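Local coordinates for protein NAD-dependent aldehyde dehydrogenase (PDB 3U4J) that probably oxidises aldehydes with NAD or NADP as the electron acceptor, as other members of the aldehyde dehydrogenase family do, and binds a calcium ion, at residues N6-L17 against K330-T341; R42-V52 against E109-I117. All blocks are in the same frame, centred on the assembly; numbering follows the deposited sequence.

Interaction 1: residues N6-L17 against K330-T341; sequences NFIAPDSNDPRL and KVAFGDPLNERT. With CA (calcium ion), chain E.
Phe7 and Ile8 pair in parallel with Phe333 and Gly334, forming a two-stranded sheet between the N-terminal arm and residues far along the chain. Three backbone bonds hold it: Phe333 N gives to Asn6 O, Ile8 N to Phe333 O at 2.7 Å, and Asp335 N to Ile8 O. Asn6 adds a side-chain bond, its ND2 reaching Val331 O at 2.8 Å, while its amide lies at the edge of the Phe333 ring. Over one face of that ring comes Phe7 CD1, 3.7 Å from Phe333 CE1, the ring planes 53° apart. Ile8 lodges CD1 between Ala332 CB, Thr341 OG1 and the Arg340 guanidinium.

With CG anti to the backbone N (chi1 -170°), the Asp335 carboxylate reaches back to the 6-17 arm. Its OD2 receives Asp11 N at 3.2 Å from above the carboxylate plane, and a water bridges that oxygen to Asp11 O; OD1 accepts Leu337 N in an Asx turn. Arg16 forms a side-on salt bridge with Asp14, NE to OD2 and NH2 to OD1 (2.7 Å), and Arg16 N also gives to OD2 in an Asx turn. The same NH2 gives a more bent bond to Leu337 O at 3.0 Å, and the Leu337 side chain lies over a guanidinium face. Leu17 CD2 meets Leu337 CD1, and Leu17 O binds the calcium ion.

Helix 102-113 lies against the Arg16 and Leu17 end of the contact: its Leu107 touches Arg16 and Leu337, its Leu111 touches Leu17; strands 375-376 and 383-390 pack on Phe7, Pro10 and Phe333, and Trp504 of the second subunit rests on Val331.

Interaction 2: residues R42-V52 against E109-I117; sequences RVSPGHAGEVV and ESLEVGKPI. With CA (calcium ion), chain E.
A beta hairpin, strands 39-43 and 51-56 joined by a loop with a type II turn from His47 to Glu50, packs on the C-terminal end of helix 102-113. Arg42 reaches the last turn of the helix and holds Glu112 O with two nitrogens, NE at 2.9 Å and NH2 at 3.0 Å, both nearly in its guanidinium plane. NE meets a lone pair in the carbonyl plane, whereas NH2 approaches almost in line with the C=O bond. The arginine chain bends at chi2 (55°), bringing this edge of the guanidinium round to the carbonyl, and NH2 also gives a bond to Ile347 O.

Pro45 lies across the helix end, with CD 3.4 Å from Leu111 O and CG 3.6 Å from Val113 O. Its CG also comes close to Gly114, which leaves the helix with positive phi; a glycine suits both that backbone and the tight fit to the proline ring. Val52 meets Leu111 with CB 4.0 Å from Leu111 CB, and its CG2 comes against Leu111 O. A water donates to both Val52 O and Glu112 OE2, joining the hairpin to the helix, while Glu112 OE1 accepts from Gly202 N. In the hairpin loop Glu50 OE2 binds the calcium ion at 2.3 Å.

Carbonyls in the last turn of a helix lack the usual helical amide partners, and here a guanidinium takes one of them. Its positive charge probably also interacts favourably with the negative end of the helix dipole, alongside the apolar packing of Val52 on Leu111 and the proline ring set against the helix-end backbone.

Interactions 1 and 2 lie with their centres about 11 Å apart, on the same side of the chain's centre. Along the chain the order is 6-17, 42-52, 109-117, 330-341, so interaction 1 brackets interaction 2. They share helix 102-113, whose Leu111 meets both Leu17 and Val52. Direct contacts join them as well: Ile117 N probably bonds to Pro336 O at 2.8 Å, and Pro10 packs on Gly46. One calcium ion is bound by Leu17 O from interaction 1 and Glu50 OE2 from interaction 2, with three waters completing the ligands seen, and it thus ties the N-terminal arm to the hairpin.

Interaction 1: residues N6-L17 against K330-T341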
loop_
_atom_site.group_PDB
_atom_site.type_symbol
_atom_site.label_atom_id
_atom_site.label_comp_id
_atom_site.label_asym_id
_atom_site.label_seq_id
_atom_site.Cartn_x
_atom_site.Cartn_y
_atom_site.Cartn_z
ATOM N N ASN A 6 38.267 34.222 -6.935
ATOM C CA ASN A 6 37.484 33.010 -7.208
ATOM C C ASN A 6 36.480 33.195 -8.360
ATOM O O ASN A 6 35.777 32.251 -8.726
ATOM C CB ASN A 6 36.804 32.471 -5.933
ATOM C CG ASN A 6 35.919 33.502 -5.237
ATOM O OD1 ASN A 6 36.226 34.688 -5.207
ATOM N ND2 ASN A 6 34.825 33.039 -4.651
ATOM N N PHE A 7 36.449 34.402 -8.935
ATOM C CA PHE A 7 35.601 34.708 -10.074
ATOM C C PHE A 7 36.250 34.193 -11.356
ATOM O O PHE A 7 37.414 34.490 -11.609
ATOM C CB PHE A 7 35.370 36.217 -10.195
ATOM C CG PHE A 7 34.484 36.597 -11.350
ATOM C CD1 PHE A 7 33.189 36.078 -11.449
ATOM C CD2 PHE A 7 34.950 37.442 -12.366
ATOM C CE1 PHE A 7 32.357 36.414 -12.521
ATOM C CE2 PHE A 7 34.116 37.792 -13.445
ATOM C CZ PHE A 7 32.814 37.267 -13.520
ATOM N N ILE A 8 35.507 33.419 -12.158
ATOM C CA ILE A 8 36.009 32.951 -13.449
ATOM C C ILE A 8 35.361 33.822 -14.539
ATOM O O ILE A 8 34.141 33.742 -14.797
ATOM C CB ILE A 8 35.720 31.436 -13.679
ATOM C CG1 ILE A 8 36.434 30.586 -12.614
ATOM C CG2 ILE A 8 36.183 31.001 -15.051
ATOM C CD1 ILE A 8 36.131 29.105 -12.702
ATOM N N ALA A 9 36.154 34.692 -15.150
ATOM C CA ALA A 9 35.582 35.650 -16.101
ATOM C C ALA A 9 35.100 34.874 -17.331
ATOM O O ALA A 9 35.778 33.962 -17.767
ATOM C CB ALA A 9 36.602 36.711 -16.483
ATOM N N PRO A 10 33.908 35.213 -17.860
ATOM C CA PRO A 10 33.429 34.568 -19.076
ATOM C C PRO A 10 34.481 34.677 -20.175
ATOM O O PRO A 10 35.121 35.720 -20.331
ATOM C CB PRO A 10 32.194 35.384 -19.470
ATOM C CG PRO A 10 31.845 36.210 -18.318
ATOM C CD PRO A 10 32.958 36.210 -17.329
ATOM N N ASP A 11 34.673 33.601 -20.917
ATOM C CA ASP A 11 35.576 33.629 -22.068
ATOM C C ASP A 11 34.720 33.809 -23.324
ATOM O O ASP A 11 34.061 32.871 -23.769
ATOM C CB ASP A 11 36.361 32.314 -22.124
ATOM C CG ASP A 11 37.355 32.258 -23.289
ATOM O OD1 ASP A 11 37.379 33.152 -24.158
ATOM O OD2 ASP A 11 38.123 31.288 -23.324
ATOM N N SER A 12 34.722 35.014 -23.885
ATOM C CA SER A 12 33.928 35.283 -25.089
ATOM C C SER A 12 34.476 34.621 -26.375
ATOM O O SER A 12 33.813 34.635 -27.422
ATOM C CB SER A 12 33.766 36.799 -25.288
ATOM O OG SER A 12 35.022 37.378 -25.588
ATOM N N ASN A 13 35.663 34.029 -26.300
ATOM C CA ASN A 13 36.179 33.230 -27.407
ATOM C C ASN A 13 35.751 31.759 -27.407
ATOM O O ASN A 13 36.139 30.995 -28.294
ATOM C CB ASN A 13 37.699 33.314 -27.480
ATOM C CG ASN A 13 38.180 34.677 -27.909
ATOM O OD1 ASN A 13 37.601 35.308 -28.805
ATOM N ND2 ASN A 13 39.239 35.154 -27.258
ATOM N N ASP A 14 34.962 31.353 -26.420
ATOM C CA ASP A 14 34.497 29.976 -26.394
ATOM C C ASP A 14 33.634 29.717 -27.638
ATOM O O ASP A 14 32.615 30.370 -27.831
ATOM C CB ASP A 14 33.691 29.696 -25.138
ATOM C CG ASP A 14 33.471 28.217 -24.904
ATOM O OD1 ASP A 14 33.747 27.765 -23.778
ATOM O OD2 ASP A 14 33.015 27.507 -25.831
ATOM N N PRO A 15 34.034 28.738 -28.464
ATOM C CA PRO A 15 33.327 28.435 -29.722
ATOM C C PRO A 15 31.844 28.065 -29.530
ATOM O O PRO A 15 31.038 28.242 -30.454
ATOM C CB PRO A 15 34.088 27.213 -30.263
ATOM C CG PRO A 15 35.485 27.304 -29.588
ATOM C CD PRO A 15 35.156 27.810 -28.211
ATOM N N ARG A 16 31.479 27.567 -28.349
ATOM C CA ARG A 16 30.075 27.231 -28.068
ATOM C C ARG A 16 29.193 28.485 -28.084
ATOM O O ARG A 16 27.984 28.392 -28.296
ATOM C CB ARG A 16 29.936 26.457 -26.742
ATOM C CG ARG A 16 30.593 25.055 -26.812
ATOM C CD ARG A 16 30.784 24.431 -25.464
ATOM N NE ARG A 16 31.747 25.154 -24.638
ATOM C CZ ARG A 16 32.038 24.785 -23.396
ATOM N NH1 ARG A 16 31.429 23.717 -22.876
ATOM N NH2 ARG A 16 32.934 25.450 -22.688
ATOM N N LEU A 17 29.801 29.657 -27.908
ATOM C CA LEU A 17 29.030 30.899 -28.023
ATOM C C LEU A 17 28.689 31.270 -29.487
ATOM O O LEU A 17 27.923 32.200 -29.736
ATOM C CB LEU A 17 29.733 32.045 -27.297
ATOM C CG LEU A 17 29.946 31.831 -25.798
ATOM C CD1 LEU A 17 30.840 32.917 -25.244
ATOM C CD2 LEU A 17 28.603 31.826 -25.071
ATOM N N LYS A 330 36.814 30.692 -1.502
ATOM C CA LYS A 330 37.529 29.877 -2.480
ATOM C C LYS A 330 36.631 29.378 -3.607
ATOM O O LYS A 330 37.096 29.199 -4.727
ATOM C CB LYS A 330 38.170 28.651 -1.821
ATOM C CG LYS A 330 39.275 28.943 -0.801
ATOM C CD LYS A 330 39.594 27.639 -0.050
ATOM C CE LYS A 330 40.999 27.601 0.492
ATOM N NZ LYS A 330 41.129 28.283 1.801
ATOM N N VAL A 331 35.359 29.126 -3.305
ATOM C CA VAL A 331 34.447 28.514 -4.283
ATOM C C VAL A 331 34.356 29.264 -5.630
ATOM O O VAL A 331 34.123 30.487 -5.683
ATOM C CB VAL A 331 33.025 28.249 -3.673
ATOM C CG1 VAL A 331 32.291 29.546 -3.337
ATOM C CG2 VAL A 331 32.200 27.384 -4.638
ATOM N N ALA A 332 34.534 28.519 -6.718
ATOM C CA ALA A 332 34.606 29.123 -8.055
ATOM C C ALA A 332 33.225 29.506 -8.584
ATOM O O ALA A 332 32.294 28.677 -8.623
ATOM C CB ALA A 332 35.357 28.183 -9.055
ATOM N N PHE A 333 33.091 30.774 -8.958
ATOM C CA PHE A 333 31.846 31.284 -9.535
ATOM C C PHE A 333 32.157 32.104 -10.772
ATOM O O PHE A 333 33.276 32.633 -10.909
ATOM C CB PHE A 333 30.993 32.049 -8.513
ATOM C CG PHE A 333 31.474 33.439 -8.208
ATOM C CD1 PHE A 333 30.719 34.544 -8.608
ATOM C CD2 PHE A 333 32.654 33.644 -7.497
ATOM C CE1 PHE A 333 31.145 35.841 -8.322
ATOM C CE2 PHE A 333 33.100 34.929 -7.214
ATOM C CZ PHE A 333 32.340 36.034 -7.621
ATOM N N GLY A 334 31.195 32.175 -11.685
ATOM C CA GLY A 334 31.399 32.894 -12.946
ATOM C C GLY A 334 31.023 32.084 -14.177
ATOM O O GLY A 334 30.003 31.402 -14.193
ATOM N N ASP A 335 31.887 32.142 -15.181
ATOM C CA ASP A 335 31.632 31.568 -16.491
ATOM C C ASP A 335 30.927 30.196 -16.435
ATOM O O ASP A 335 31.566 29.194 -16.107
ATOM C CB ASP A 335 32.954 31.424 -17.249
ATOM C CG ASP A 335 32.752 31.054 -18.730
ATOM O OD1 ASP A 335 31.585 30.850 -19.168
ATOM O OD2 ASP A 335 33.768 30.961 -19.453
ATOM N N PRO A 336 29.622 30.155 -16.774
ATOM C CA PRO A 336 28.917 28.864 -16.743
ATOM C C PRO A 336 29.510 27.796 -17.658
ATOM O O PRO A 336 29.282 26.614 -17.425
ATOM C CB PRO A 336 27.481 29.216 -17.137
ATOM C CG PRO A 336 27.346 30.708 -16.820
ATOM C CD PRO A 336 28.718 31.273 -17.109
ATOM N N LEU A 337 30.285 28.190 -18.671
ATOM C CA LEU A 337 30.841 27.232 -19.630
ATOM C C LEU A 337 32.138 26.617 -19.145
ATOM O O LEU A 337 32.639 25.672 -19.760
ATOM C CB LEU A 337 31.074 27.889 -20.999
ATOM C CG LEU A 337 29.802 28.339 -21.720
ATOM C CD1 LEU A 337 30.154 28.900 -23.101
ATOM C CD2 LEU A 337 28.835 27.145 -21.846
ATOM N N ASN A 338 32.692 27.158 -18.053
ATOM C CA ASN A 338 33.918 26.584 -17.480
ATOM C C ASN A 338 33.599 25.394 -16.579
ATOM O O ASN A 338 32.735 25.486 -15.713
ATOM C CB ASN A 338 34.684 27.646 -16.694
ATOM C CG ASN A 338 36.124 27.255 -16.461
ATOM O OD1 ASN A 338 36.404 26.202 -15.876
ATOM N ND2 ASN A 338 37.054 28.110 -16.909
ATOM N N GLU A 339 34.304 24.288 -16.780
ATOM C CA GLU A 339 34.067 23.046 -16.023
ATOM C C GLU A 339 34.365 23.187 -14.525
ATOM O O GLU A 339 33.834 22.432 -13.727
ATOM C CB GLU A 339 34.910 21.893 -16.598
ATOM C CG GLU A 339 34.476 21.442 -18.015
ATOM C CD GLU A 339 33.148 20.693 -18.026
ATOM O OE1 GLU A 339 32.719 20.155 -16.963
ATOM O OE2 GLU A 339 32.532 20.622 -19.104
ATOM N N ARG A 340 35.207 24.158 -14.161
ATOM C CA ARG A 340 35.572 24.408 -12.756
ATOM C C ARG A 340 34.517 25.211 -11.998
ATOM O O ARG A 340 34.487 25.202 -10.768
ATOM C CB ARG A 340 36.935 25.139 -12.664
ATOM C CG ARG A 340 38.108 24.347 -13.244
ATOM C CD ARG A 340 39.502 25.079 -13.164
ATOM N NE ARG A 340 39.470 26.517 -12.835
ATOM C CZ ARG A 340 39.747 27.518 -13.677
ATOM N NH1 ARG A 340 40.075 27.300 -14.954
ATOM N NH2 ARG A 340 39.691 28.761 -13.238
ATOM N N THR A 341 33.640 25.901 -12.724
ATOM C CA THR A 341 32.654 26.783 -12.090
ATOM C C THR A 341 31.656 25.998 -11.232
ATOM O O THR A 341 31.111 24.978 -11.684
ATOM C CB THR A 341 31.905 27.611 -13.164
ATOM O OG1 THR A 341 32.862 28.383 -13.902
ATOM C CG2 THR A 341 30.886 28.563 -12.513
HETATM CA CA CA E . 26.857 34.236 -30.432
HETATM O O HOH W 1 32.630 31.471 -22.004
HETATM O O HOH W 2 29.098 34.487 -31.454
HETATM O O HOH W 3 25.191 32.680 -29.528
HETATM O O HOH W 4 26.576 33.363 -32.696
#

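Interaction 2: residues R42-V52 against E109-I117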
loop_
_atom_site.group_PDB
_atom_site.type_symbol
_atom_site.label_atom_id
_atom_site.label_comp_id
_atom_site.label_asym_id
_atom_site.label_seq_id
_atom_site.Cartn_x
_atom_site.Cartn_y
_atom_site.Cartn_z
ATOM N N ARG A 42 16.481 34.801 -26.149
ATOM C CA ARG A 42 17.160 34.658 -24.865
ATOM C C ARG A 42 18.639 35.021 -25.025
ATOM O O ARG A 42 19.358 34.392 -25.796
ATOM C CB ARG A 42 17.057 33.203 -24.326
ATOM C CG ARG A 42 17.861 32.963 -23.063
ATOM C CD ARG A 42 17.482 33.954 -21.971
ATOM N NE ARG A 42 17.935 33.511 -20.648
ATOM C CZ ARG A 42 18.008 34.294 -19.570
ATOM N NH1 ARG A 42 17.682 35.583 -19.657
ATOM N NH2 ARG A 42 18.437 33.789 -18.409
ATOM N N VAL A 43 19.086 36.014 -24.273
ATOM C CA VAL A 43 20.487 36.381 -24.212
ATOM C C VAL A 43 21.079 35.596 -23.060
ATOM O O VAL A 43 20.461 35.499 -21.994
ATOM C CB VAL A 43 20.666 37.926 -23.989
ATOM C CG1 VAL A 43 22.108 38.293 -23.621
ATOM C CG2 VAL A 43 20.253 38.718 -25.269
ATOM N N SER A 44 22.264 35.020 -23.259
ATOM C CA SER A 44 22.912 34.256 -22.196
ATOM C C SER A 44 23.164 35.162 -21.007
ATOM O O SER A 44 23.725 36.255 -21.170
ATOM C CB SER A 44 24.223 33.666 -22.657
ATOM O OG SER A 44 25.042 33.316 -21.528
ATOM N N PRO A 45 22.742 34.732 -19.806
ATOM C CA PRO A 45 22.960 35.651 -18.678
ATOM C C PRO A 45 24.420 35.639 -18.239
ATOM O O PRO A 45 24.867 36.576 -17.586
ATOM C CB PRO A 45 22.044 35.083 -17.584
ATOM C CG PRO A 45 21.921 33.634 -17.904
ATOM C CD PRO A 45 22.010 33.517 -19.405
ATOM N N GLY A 46 25.158 34.593 -18.607
ATOM C CA GLY A 46 26.564 34.490 -18.252
ATOM C C GLY A 46 27.492 35.286 -19.168
ATOM O O GLY A 46 28.638 35.562 -18.796
ATOM N N HIS A 47 26.979 35.682 -20.341
ATOM C CA HIS A 47 27.800 36.194 -21.440
ATOM C C HIS A 47 27.095 37.358 -22.155
ATOM O O HIS A 47 26.300 37.142 -23.085
ATOM C CB HIS A 47 28.061 35.089 -22.453
ATOM C CG HIS A 47 28.433 33.769 -21.845
ATOM N ND1 HIS A 47 29.740 33.386 -21.639
ATOM C CD2 HIS A 47 27.668 32.731 -21.439
ATOM C CE1 HIS A 47 29.761 32.173 -21.118
ATOM N NE2 HIS A 47 28.517 31.751 -20.990
ATOM N N ALA A 48 27.357 38.583 -21.720
ATOM C CA ALA A 48 26.617 39.739 -22.274
ATOM C C ALA A 48 26.473 39.731 -23.803
ATOM O O ALA A 48 27.428 39.479 -24.504
ATOM C CB ALA A 48 27.240 41.098 -21.793
ATOM N N GLY A 49 25.259 39.982 -24.299
ATOM C CA GLY A 49 25.036 40.169 -25.737
ATOM C C GLY A 49 25.008 38.915 -26.606
ATOM O O GLY A 49 24.767 39.010 -27.816
ATOM N N GLU A 50 25.260 37.740 -26.022
ATOM C CA GLU A 50 25.190 36.500 -26.806
ATOM C C GLU A 50 23.755 35.980 -26.852
ATOM O O GLU A 50 23.171 35.663 -25.822
ATOM C CB GLU A 50 26.123 35.416 -26.237
ATOM C CG GLU A 50 27.622 35.798 -26.200
ATOM C CD GLU A 50 28.332 35.737 -27.561
ATOM O OE1 GLU A 50 29.509 36.174 -27.616
ATOM O OE2 GLU A 50 27.759 35.242 -28.561
ATOM N N VAL A 51 23.195 35.884 -28.052
ATOM C CA VAL A 51 21.819 35.417 -28.211
ATOM C C VAL A 51 21.884 33.893 -28.387
ATOM O O VAL A 51 22.440 33.400 -29.376
ATOM C CB VAL A 51 21.118 36.092 -29.419
ATOM C CG1 VAL A 51 19.708 35.573 -29.575
ATOM C CG2 VAL A 51 21.127 37.659 -29.264
ATOM N N VAL A 52 21.328 33.165 -27.418
ATOM C CA VAL A 52 21.518 31.703 -27.357
ATOM C C VAL A 52 20.280 30.892 -27.660
ATOM O O VAL A 52 20.373 29.673 -27.840
ATOM C CB VAL A 52 22.113 31.249 -25.976
ATOM C CG1 VAL A 52 23.512 31.781 -25.822
ATOM C CG2 VAL A 52 21.216 31.708 -24.808
ATOM N N GLU A 109 20.979 24.101 -21.336
ATOM C CA GLU A 109 20.572 24.535 -20.000
ATOM C C GLU A 109 21.560 25.556 -19.490
ATOM O O GLU A 109 21.170 26.551 -18.901
ATOM C CB GLU A 109 20.563 23.381 -18.973
ATOM C CG GLU A 109 19.347 22.487 -18.921
ATOM C CD GLU A 109 18.053 23.137 -18.427
ATOM O OE1 GLU A 109 17.620 22.877 -17.266
ATOM O OE2 GLU A 109 17.451 23.856 -19.236
ATOM N N SER A 110 22.844 25.281 -19.692
ATOM C CA SER A 110 23.912 26.164 -19.209
ATOM C C SER A 110 23.803 27.557 -19.839
ATOM O O SER A 110 23.834 28.598 -19.144
ATOM C CB SER A 110 25.282 25.548 -19.526
ATOM O OG SER A 110 26.319 26.362 -19.030
ATOM N N LEU A 111 23.683 27.568 -21.161
ATOM C CA LEU A 111 23.602 28.822 -21.900
ATOM C C LEU A 111 22.354 29.645 -21.556
ATOM O O LEU A 111 22.433 30.860 -21.422
ATOM C CB LEU A 111 23.648 28.529 -23.400
ATOM C CG LEU A 111 25.008 28.103 -23.977
ATOM C CD1 LEU A 111 24.851 27.668 -25.471
ATOM C CD2 LEU A 111 26.002 29.226 -23.820
ATOM N N GLU A 112 21.195 28.986 -21.450
ATOM C CA GLU A 112 19.943 29.701 -21.252
ATOM C C GLU A 112 19.732 30.075 -19.796
ATOM O O GLU A 112 19.189 31.137 -19.508
ATOM C CB GLU A 112 18.736 28.893 -21.758
ATOM C CG GLU A 112 18.802 28.580 -23.241
ATOM C CD GLU A 112 17.574 27.863 -23.777
ATOM O OE1 GLU A 112 16.617 27.588 -23.013
ATOM O OE2 GLU A 112 17.567 27.575 -24.993
ATOM N N VAL A 113 20.137 29.199 -18.884
ATOM C CA VAL A 113 19.886 29.436 -17.473
ATOM C C VAL A 113 21.068 30.176 -16.802
ATOM O O VAL A 113 20.852 30.856 -15.828
ATOM C CB VAL A 113 19.576 28.104 -16.688
ATOM C CG1 VAL A 113 19.406 28.357 -15.183
ATOM C CG2 VAL A 113 18.358 27.391 -17.261
ATOM N N GLY A 114 22.287 30.039 -17.316
ATOM C CA GLY A 114 23.482 30.518 -16.596
ATOM C C GLY A 114 23.977 29.515 -15.563
ATOM O O GLY A 114 24.725 29.856 -14.661
ATOM N N LYS A 115 23.548 28.269 -15.716
ATOM C CA LYS A 115 23.873 27.175 -14.820
ATOM C C LYS A 115 25.259 26.665 -15.181
ATOM O O LYS A 115 25.556 26.469 -16.365
ATOM C CB LYS A 115 22.848 26.062 -15.081
ATOM C CG LYS A 115 22.652 25.007 -14.037
ATOM C CD LYS A 115 21.584 24.006 -14.541
ATOM C CE LYS A 115 20.163 24.555 -14.395
ATOM N NZ LYS A 115 19.724 24.594 -12.971
ATOM N N PRO A 116 26.126 26.457 -14.174
ATOM C CA PRO A 116 27.439 25.866 -14.444
ATOM C C PRO A 116 27.299 24.553 -15.230
ATOM O O PRO A 116 26.452 23.727 -14.891
ATOM C CB PRO A 116 27.979 25.584 -13.045
ATOM C CG PRO A 116 27.315 26.594 -12.180
ATOM C CD PRO A 116 25.922 26.725 -12.744
ATOM N N ILE A 117 28.135 24.374 -16.253
ATOM C CA ILE A 117 28.018 23.232 -17.174
ATOM C C ILE A 117 28.157 21.850 -16.493
ATOM O O ILE A 117 27.461 20.888 -16.846
ATOM C CB ILE A 117 28.948 23.353 -18.402
ATOM C CG1 ILE A 117 28.622 22.226 -19.403
ATOM C CG2 ILE A 117 30.439 23.352 -17.995
ATOM C CD1 ILE A 117 27.436 22.530 -20.292
HETATM CA CA CA E . 26.857 34.236 -30.432
HETATM O O HOH W 3 25.191 32.680 -29.528
HETATM O O HOH W 5 19.440 27.413 -26.576
HETATM O O HOH W 2 29.098 34.487 -31.454
HETATM O O HOH W 4 26.576 33.363 -32.696
#